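Local coordinates for Tat pathway signal sequence domain protein (Parabacteroides merdae, PDB 4Q9A) that is a putative GDSL-like lipase or acylhydrolase of the SGNH hydrolase clan, which probably cleaves ester bonds, at residues D126-L131 and R174-E179; A155-S160 and D206-D211. One frame throughout, in Å; residues are numbered along the deposited sequence.

Contact 1: residues D126-L131 and R174-E179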
ATOM      1  N   ASP A 126     -19.480 -19.536  18.335  1.00 54.91           N
ATOM      2  CA  ASP A 126     -19.229 -18.139  18.704  1.00 53.99           C
ATOM      3  C   ASP A 126     -19.335 -17.198  17.496  1.00 56.50           C
ATOM      4  O   ASP A 126     -19.930 -16.113  17.622  1.00 55.71           O
ATOM      5  CB  ASP A 126     -17.864 -17.980  19.390  1.00 54.95           C
ATOM      6  CG  ASP A 126     -17.786 -18.457  20.843  1.00 65.50           C
ATOM      7  OD1 ASP A 126     -18.737 -19.146  21.306  1.00 66.25           O
ATOM      8  OD2 ASP A 126     -16.765 -18.169  21.507  1.00 72.19           O
ATOM      9  N   LEU A 127     -18.787 -17.624  16.327  1.00 51.88           N
ATOM     10  CA  LEU A 127     -18.824 -16.839  15.089  1.00 49.90           C
ATOM     11  C   LEU A 127     -20.259 -16.756  14.551  1.00 53.37           C
ATOM     12  O   LEU A 127     -20.702 -15.669  14.171  1.00 53.29           O
ATOM     13  CB  LEU A 127     -17.855 -17.418  14.042  1.00 49.15           C
ATOM     14  CG  LEU A 127     -17.356 -16.488  12.895  1.00 50.99           C
ATOM     15  CD1 LEU A 127     -17.089 -15.045  13.357  1.00 48.74           C
ATOM     16  CD2 LEU A 127     -16.107 -17.051  12.264  1.00 50.60           C
ATOM     17  N   ARG A 128     -21.002 -17.884  14.628  1.00 49.03           N
ATOM     18  CA  ARG A 128     -22.400 -17.952  14.224  1.00 49.18           C
ATOM     19  C   ARG A 128     -23.172 -16.901  15.020  1.00 55.39           C
ATOM     20  O   ARG A 128     -23.863 -16.057  14.437  1.00 54.70           O
ATOM     21  CB  ARG A 128     -22.983 -19.369  14.437  1.00 46.11           C
ATOM     22  CG  ARG A 128     -24.435 -19.476  13.958  1.00 51.62           C
ATOM     23  CD  ARG A 128     -24.972 -20.897  13.852  1.00 59.79           C
ATOM     24  NE  ARG A 128     -24.179 -21.719  12.933  1.00 62.37           N
ATOM     25  CZ  ARG A 128     -23.472 -22.788  13.299  1.00 71.13           C
ATOM     26  NH1 ARG A 128     -23.496 -23.210  14.564  1.00 49.29           N
ATOM     27  NH2 ARG A 128     -22.753 -23.455  12.403  1.00 51.99           N
ATOM     28  N   ALA A 129     -22.967 -16.919  16.354  1.00 53.20           N
ATOM     29  CA  ALA A 129     -23.584 -16.026  17.324  1.00 53.08           C
ATOM     30  C   ALA A 129     -23.242 -14.572  17.018  1.00 56.01           C
ATOM     31  O   ALA A 129     -24.162 -13.743  17.009  1.00 55.78           O
ATOM     32  CB  ALA A 129     -23.146 -16.400  18.728  1.00 54.36           C
ATOM     33  N   LEU A 130     -21.944 -14.276  16.723  1.00 51.42           N
ATOM     34  CA  LEU A 130     -21.463 -12.927  16.374  1.00 50.43           C
ATOM     35  C   LEU A 130     -22.082 -12.408  15.061  1.00 55.30           C
ATOM     36  O   LEU A 130     -22.427 -11.229  14.967  1.00 53.94           O
ATOM     37  CB  LEU A 130     -19.928 -12.883  16.271  1.00 49.31           C
ATOM     38  CG  LEU A 130     -19.277 -11.475  16.182  1.00 52.79           C
ATOM     39  CD1 LEU A 130     -19.611 -10.625  17.373  1.00 53.01           C
ATOM     40  CD2 LEU A 130     -17.763 -11.568  16.071  1.00 54.64           C
ATOM     41  N   LEU A 131     -22.232 -13.296  14.064  1.00 52.52           N
ATOM     42  CA  LEU A 131     -22.812 -12.958  12.765  1.00 51.00           C
ATOM     43  C   LEU A 131     -24.332 -12.780  12.877  1.00 54.32           C
ATOM     44  O   LEU A 131     -24.878 -11.883  12.230  1.00 54.00           O
ATOM     45  CB  LEU A 131     -22.447 -14.026  11.719  1.00 50.85           C
ATOM     46  CG  LEU A 131     -20.970 -14.034  11.301  1.00 54.80           C
ATOM     47  CD1 LEU A 131     -20.568 -15.381  10.668  1.00 55.36           C
ATOM     48  CD2 LEU A 131     -20.618 -12.814  10.411  1.00 55.16           C
ATOM     49  N   ARG A 174     -15.923 -20.856   6.022  1.00 48.47           N
ATOM     50  CA  ARG A 174     -16.618 -20.973   4.743  1.00 47.75           C
ATOM     51  C   ARG A 174     -18.090 -21.318   4.942  1.00 52.30           C
ATOM     52  O   ARG A 174     -18.938 -20.679   4.311  1.00 52.40           O
ATOM     53  CB  ARG A 174     -15.951 -22.003   3.828  1.00 46.81           C
ATOM     54  CG  ARG A 174     -16.550 -22.019   2.420  1.00 51.73           C
ATOM     55  CD  ARG A 174     -15.904 -23.043   1.507  1.00 58.98           C
ATOM     56  NE  ARG A 174     -14.519 -22.699   1.169  1.00 69.20           N
ATOM     57  CZ  ARG A 174     -14.161 -21.839   0.217  1.00 81.47           C
ATOM     58  NH1 ARG A 174     -15.085 -21.205  -0.500  1.00 50.27           N
ATOM     59  NH2 ARG A 174     -12.874 -21.592  -0.014  1.00 77.23           N
ATOM     60  N   LYS A 175     -18.391 -22.320   5.805  1.00 48.86           N
ATOM     61  CA  LYS A 175     -19.752 -22.802   6.109  1.00 49.70           C
ATOM     62  C   LYS A 175     -20.646 -21.644   6.581  1.00 55.20           C
ATOM     63  O   LYS A 175     -21.815 -21.557   6.181  1.00 55.16           O
ATOM     64  CB  LYS A 175     -19.683 -23.901   7.190  1.00 51.36           C
ATOM     65  CG  LYS A 175     -21.014 -24.527   7.606  1.00 47.21           C
ATOM     66  CD  LYS A 175     -20.806 -25.487   8.787  1.00 58.80           C
ATOM     67  CE  LYS A 175     -22.076 -26.126   9.296  1.00 69.12           C
ATOM     68  NZ  LYS A 175     -21.813 -27.002  10.473  1.00 75.07           N
ATOM     69  N   LEU A 176     -20.062 -20.743   7.394  1.00 50.77           N
ATOM     70  CA  LEU A 176     -20.777 -19.623   7.954  1.00 50.58           C
ATOM     71  C   LEU A 176     -20.970 -18.523   6.929  1.00 55.85           C
ATOM     72  O   LEU A 176     -22.021 -17.876   6.941  1.00 55.38           O
ATOM     73  CB  LEU A 176     -20.078 -19.123   9.213  1.00 49.69           C
ATOM     74  CG  LEU A 176     -20.210 -20.079  10.406  1.00 54.98           C
ATOM     75  CD1 LEU A 176     -19.170 -19.792  11.447  1.00 53.84           C
ATOM     76  CD2 LEU A 176     -21.648 -20.068  11.005  1.00 57.22           C
ATOM     77  N   SER A 177     -20.000 -18.339   6.008  1.00 53.97           N
ATOM     78  CA  SER A 177     -20.148 -17.350   4.928  1.00 53.58           C
ATOM     79  C   SER A 177     -21.350 -17.754   4.050  1.00 60.69           C
ATOM     80  O   SER A 177     -22.080 -16.886   3.580  1.00 60.78           O
ATOM     81  CB  SER A 177     -18.869 -17.218   4.101  1.00 53.64           C
ATOM     82  OG  SER A 177     -18.764 -18.238   3.125  1.00 63.73           O
ATOM     83  N   GLU A 178     -21.574 -19.076   3.895  1.00 58.65           N
ATOM     84  CA  GLU A 178     -22.683 -19.635   3.127  1.00 61.08           C
ATOM     85  C   GLU A 178     -24.002 -19.404   3.879  1.00 67.57           C
ATOM     86  O   GLU A 178     -24.952 -18.879   3.283  1.00 69.68           O
ATOM     87  CB  GLU A 178     -22.471 -21.138   2.836  1.00 63.88           C
ATOM     88  CG  GLU A 178     -21.366 -21.452   1.833  1.00 75.80           C
ATOM     89  CD  GLU A 178     -20.643 -22.785   1.982  1.00112.22           C
ATOM     90  OE1 GLU A 178     -21.118 -23.662   2.739  1.00116.75           O
ATOM     91  OE2 GLU A 178     -19.592 -22.954   1.321  1.00111.26           O
ATOM     92  N   GLU A 179     -24.043 -19.761   5.191  1.00 62.11           N
ATOM     93  CA  GLU A 179     -25.206 -19.633   6.084  1.00 60.95           C
ATOM     94  C   GLU A 179     -25.777 -18.231   6.103  1.00 63.36           C
ATOM     95  O   GLU A 179     -26.997 -18.069   6.016  1.00 64.96           O
ATOM     96  CB  GLU A 179     -24.838 -20.025   7.524  1.00 61.90           C
ATOM     97  CG  GLU A 179     -24.695 -21.519   7.771  1.00 69.85           C
ATOM     98  CD  GLU A 179     -24.498 -21.927   9.220  1.00 81.18           C
ATOM     99  OE1 GLU A 179     -24.820 -21.113  10.119  1.00 60.29           O
ATOM    100  OE2 GLU A 179     -24.099 -23.092   9.457  1.00 73.19           O
TER
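Arg128 meets Glu179 side-on, pairing NE and one terminal nitrogen with the two carboxylate oxygens. Arg128 NE gives the shorter bond, reaching Glu179 OE1 at 2.9 Å on the syn side and close to the guanidinium plane. Arg128 NH2 makes a longer, more bent bond of 3.3 Å to Glu179 OE2, tilted from both planes. Two bonds, one to each oxygen, hold the flat groups nearly coplanar, 20° apart, and probably restrict rotation of the guanidinium. A bend in the arginine chain at CG-CD (chi3 -59°) turns the head toward the other helix. Leu176 points between the helices and splits its branches: CD2 lies 3.6 Å from Arg128 NE, approaching the guanidinium obliquely, whereas CD1 packs against Leu127 CB at 3.8 Å. The axes of 126-131 and 174-179 run in nearly the same direction, 28° apart; their parent helices, 120-137 and 167-179, lie on the same side of the parallel sheet, as in the alpha/beta/alpha sandwich of SGNH hydrolases. Deeper in, Leu131 CD1 rests 4.0 Å from Leu176 CB, and Leu131 also touches Ile143 of strand 142-146. At the solvent-facing border the extended Lys175 brings NZ to within 4.1 Å of Arg128 NH2. Both cationic groups form salt bridges with Glu124 OE2, a shared carboxylate that probably offsets their like charge.

Contact 2: residues A155-S160 and D206-D211; sequences AAIEDS and DGVHPD
Ala156 N donates to Asp206 O at 2.8 Å, a hydrogen bond that ties the 155-160 segment to the 206-211 loop. Beside it, the Ile157 CD1 methyl sits 3.5 Å from Gly207 O and 3.8 Å from Val208 CG2. Gly207 has a positive phi of 88°, and a side chain there would point at Ile157. Ala156 and Val208 both pack on Trp109 of helix 106-113. Behind this backbone link, the Asp206 side chain turns away into its own loop: chi1 of 50° sets CG between the backbone N and carbonyl carbon. Asp206 OD1 accepts from Val208 N at 2.8 Å, an Asx turn, and from His209 N at 2.6 Å. Asp206 OD2 takes the His209 ND1 bond at 2.7 Å, with the carboxylate carbon at the ring edge. The spacing is consistent with the Asp-x-x-His motif that in SGNH hydrolases carries the catalytic acid and base. With an alanine here, the backbone N-H groups of Val208 and His209 would probably lose their shared acceptor and the imidazole would be freer to turn. Val208 CG1 lies over one face of that ring, displaced toward its rim, while His209 NE2 is hydrogen-bonded to O2P of the phosphoserine at position 28.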
ATOM      1  N   ALA A 155       7.921 -19.695  10.489  1.00 66.24           N
ATOM      2  CA  ALA A 155       8.685 -19.925  11.718  1.00 66.89           C
ATOM      3  C   ALA A 155       7.856 -20.510  12.875  1.00 70.40           C
ATOM      4  O   ALA A 155       8.378 -21.349  13.605  1.00 71.37           O
ATOM      5  CB  ALA A 155       9.338 -18.631  12.179  1.00 67.56           C
ATOM      6  N   ALA A 156       6.592 -20.071  13.043  1.00 65.58           N
ATOM      7  CA  ALA A 156       5.705 -20.449  14.152  1.00 65.34           C
ATOM      8  C   ALA A 156       4.892 -21.732  13.939  1.00 68.13           C
ATOM      9  O   ALA A 156       4.266 -22.219  14.895  1.00 68.31           O
ATOM     10  CB  ALA A 156       4.745 -19.312  14.431  1.00 64.91           C
ATOM     11  N   ILE A 157       4.889 -22.282  12.714  1.00 63.24           N
ATOM     12  CA  ILE A 157       4.080 -23.462  12.424  1.00 62.69           C
ATOM     13  C   ILE A 157       4.903 -24.762  12.494  1.00 68.32           C
ATOM     14  O   ILE A 157       5.975 -24.889  11.879  1.00 70.40           O
ATOM     15  CB  ILE A 157       3.317 -23.294  11.071  1.00 63.90           C
ATOM     16  CG1 ILE A 157       2.050 -22.452  11.272  1.00 62.08           C
ATOM     17  CG2 ILE A 157       2.914 -24.616  10.457  1.00 65.55           C
ATOM     18  CD1 ILE A 157       2.217 -21.009  11.037  1.00 63.63           C
ATOM     19  N   GLU A 158       4.366 -25.713  13.277  1.00 63.25           N
ATOM     20  CA  GLU A 158       4.821 -27.086  13.463  1.00 63.42           C
ATOM     21  C   GLU A 158       3.730 -27.937  12.841  1.00 68.41           C
ATOM     22  O   GLU A 158       2.639 -28.029  13.407  1.00 69.07           O
ATOM     23  CB  GLU A 158       5.027 -27.386  14.956  1.00 65.30           C
ATOM     24  CG  GLU A 158       6.461 -27.661  15.347  1.00 71.90           C
ATOM     25  CD  GLU A 158       6.664 -28.350  16.685  1.00 84.76           C
ATOM     26  OE1 GLU A 158       5.997 -27.948  17.670  1.00 61.51           O
ATOM     27  OE2 GLU A 158       7.520 -29.269  16.753  1.00 66.16           O
ATOM     28  N   ASP A 159       3.972 -28.465  11.625  1.00 65.11           N
ATOM     29  CA  ASP A 159       2.988 -29.211  10.824  1.00 65.06           C
ATOM     30  C   ASP A 159       2.220 -30.298  11.635  1.00 69.08           C
ATOM     31  O   ASP A 159       0.990 -30.372  11.529  1.00 68.33           O
ATOM     32  CB  ASP A 159       3.648 -29.802   9.566  1.00 67.87           C
ATOM     33  CG  ASP A 159       3.972 -28.769   8.480  1.00 77.28           C
ATOM     34  OD1 ASP A 159       4.609 -27.716   8.816  1.00 73.93           O
ATOM     35  OD2 ASP A 159       3.632 -29.030   7.287  1.00 84.97           O
ATOM     36  N   SER A 160       2.924 -31.061  12.498  1.00 65.30           N
ATOM     37  CA  SER A 160       2.327 -32.082  13.362  1.00 65.01           C
ATOM     38  C   SER A 160       1.320 -31.484  14.376  1.00 68.19           C
ATOM     39  O   SER A 160       0.342 -32.144  14.734  1.00 69.70           O
ATOM     40  CB  SER A 160       3.424 -32.822  14.114  1.00 67.74           C
ATOM     41  OG  SER A 160       4.249 -31.910  14.822  1.00 69.03           O
ATOM     42  N   ASP A 206       6.632 -15.801  10.138  1.00 54.02           N
ATOM     43  CA  ASP A 206       6.159 -16.766  11.143  1.00 54.17           C
ATOM     44  C   ASP A 206       5.086 -17.746  10.605  1.00 58.14           C
ATOM     45  O   ASP A 206       4.811 -18.765  11.256  1.00 57.20           O
ATOM     46  CB  ASP A 206       5.637 -16.063  12.403  1.00 55.36           C
ATOM     47  CG  ASP A 206       4.630 -14.951  12.179  1.00 63.23           C
ATOM     48  OD1 ASP A 206       3.744 -15.113  11.318  1.00 60.07           O
ATOM     49  OD2 ASP A 206       4.685 -13.953  12.914  1.00 73.92           O
ATOM     50  N   GLY A 207       4.512 -17.437   9.438  1.00 54.50           N
ATOM     51  CA  GLY A 207       3.474 -18.254   8.810  1.00 54.00           C
ATOM     52  C   GLY A 207       2.067 -17.903   9.266  1.00 55.53           C
ATOM     53  O   GLY A 207       1.097 -18.495   8.798  1.00 54.31           O
ATOM     54  N   VAL A 208       1.953 -16.937  10.192  1.00 51.07           N
ATOM     55  CA  VAL A 208       0.699 -16.452  10.774  1.00 49.49           C
ATOM     56  C   VAL A 208       0.448 -15.019  10.307  1.00 53.00           C
ATOM     57  O   VAL A 208      -0.608 -14.738   9.742  1.00 52.37           O
ATOM     58  CB  VAL A 208       0.752 -16.527  12.327  1.00 52.63           C
ATOM     59  CG1 VAL A 208      -0.441 -15.827  12.965  1.00 51.46           C
ATOM     60  CG2 VAL A 208       0.852 -17.964  12.810  1.00 53.29           C
ATOM     61  N   HIS A 209       1.416 -14.120  10.598  1.00 48.69           N
ATOM     62  CA  HIS A 209       1.388 -12.700  10.297  1.00 47.04           C
ATOM     63  C   HIS A 209       2.102 -12.449   8.967  1.00 51.60           C
ATOM     64  O   HIS A 209       3.302 -12.741   8.844  1.00 51.64           O
ATOM     65  CB  HIS A 209       2.030 -11.863  11.440  1.00 47.56           C
ATOM     66  CG  HIS A 209       1.540 -12.193  12.822  1.00 51.29           C
ATOM     67  ND1 HIS A 209       2.145 -13.183  13.586  1.00 54.08           N
ATOM     68  CD2 HIS A 209       0.507 -11.665  13.533  1.00 52.57           C
ATOM     69  CE1 HIS A 209       1.461 -13.229  14.725  1.00 53.60           C
ATOM     70  NE2 HIS A 209       0.458 -12.344  14.737  1.00 52.95           N
ATOM     71  N   PRO A 210       1.378 -11.870   7.979  1.00 48.25           N
ATOM     72  CA  PRO A 210       2.000 -11.578   6.681  1.00 48.32           C
ATOM     73  C   PRO A 210       2.915 -10.356   6.696  1.00 53.02           C
ATOM     74  O   PRO A 210       2.632  -9.365   7.377  1.00 53.11           O
ATOM     75  CB  PRO A 210       0.799 -11.304   5.776  1.00 49.25           C
ATOM     76  CG  PRO A 210      -0.238 -10.781   6.684  1.00 53.08           C
ATOM     77  CD  PRO A 210      -0.044 -11.466   7.996  1.00 49.13           C
ATOM     78  N   ASP A 211       3.992 -10.427   5.898  1.00 49.40           N
ATOM     79  CA  ASP A 211       4.939  -9.339   5.691  1.00 48.78           C
ATOM     80  C   ASP A 211       4.488  -8.585   4.432  1.00 52.23           C
ATOM     81  O   ASP A 211       3.457  -8.951   3.861  1.00 50.50           O
ATOM     82  CB  ASP A 211       6.371  -9.863   5.617  1.00 51.27           C
ATOM     83  CG  ASP A 211       6.758 -10.781   6.768  1.00 61.11           C
ATOM     84  OD1 ASP A 211       6.248 -10.572   7.901  1.00 57.69           O
ATOM     85  OD2 ASP A 211       7.567 -11.717   6.537  1.00 74.22           O
TER

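In the fold
Contact 1 and contact 2 do not touch: their centres are 25 Å apart and their nearest atoms about 16 Å. Their segments alternate along the chain, 126-131, 155-160, 174-179 and 206-211, all within the GDSL-like hydrolase region. Contact 1 joins two helices beside the sheet, whereas contact 2 joins two loop regions farther out, its centre about 17 Å from the chain centre, against about 14 Å for contact 1. The histidine of contact 2 is hydrogen-bonded to the phosphoserine, at the position expected for the family's nucleophile, so this contact borders the probable active site. Contact 1 lies away from that site; chain passing through 155-160 leads into helix 159-162 and then helix 167-179.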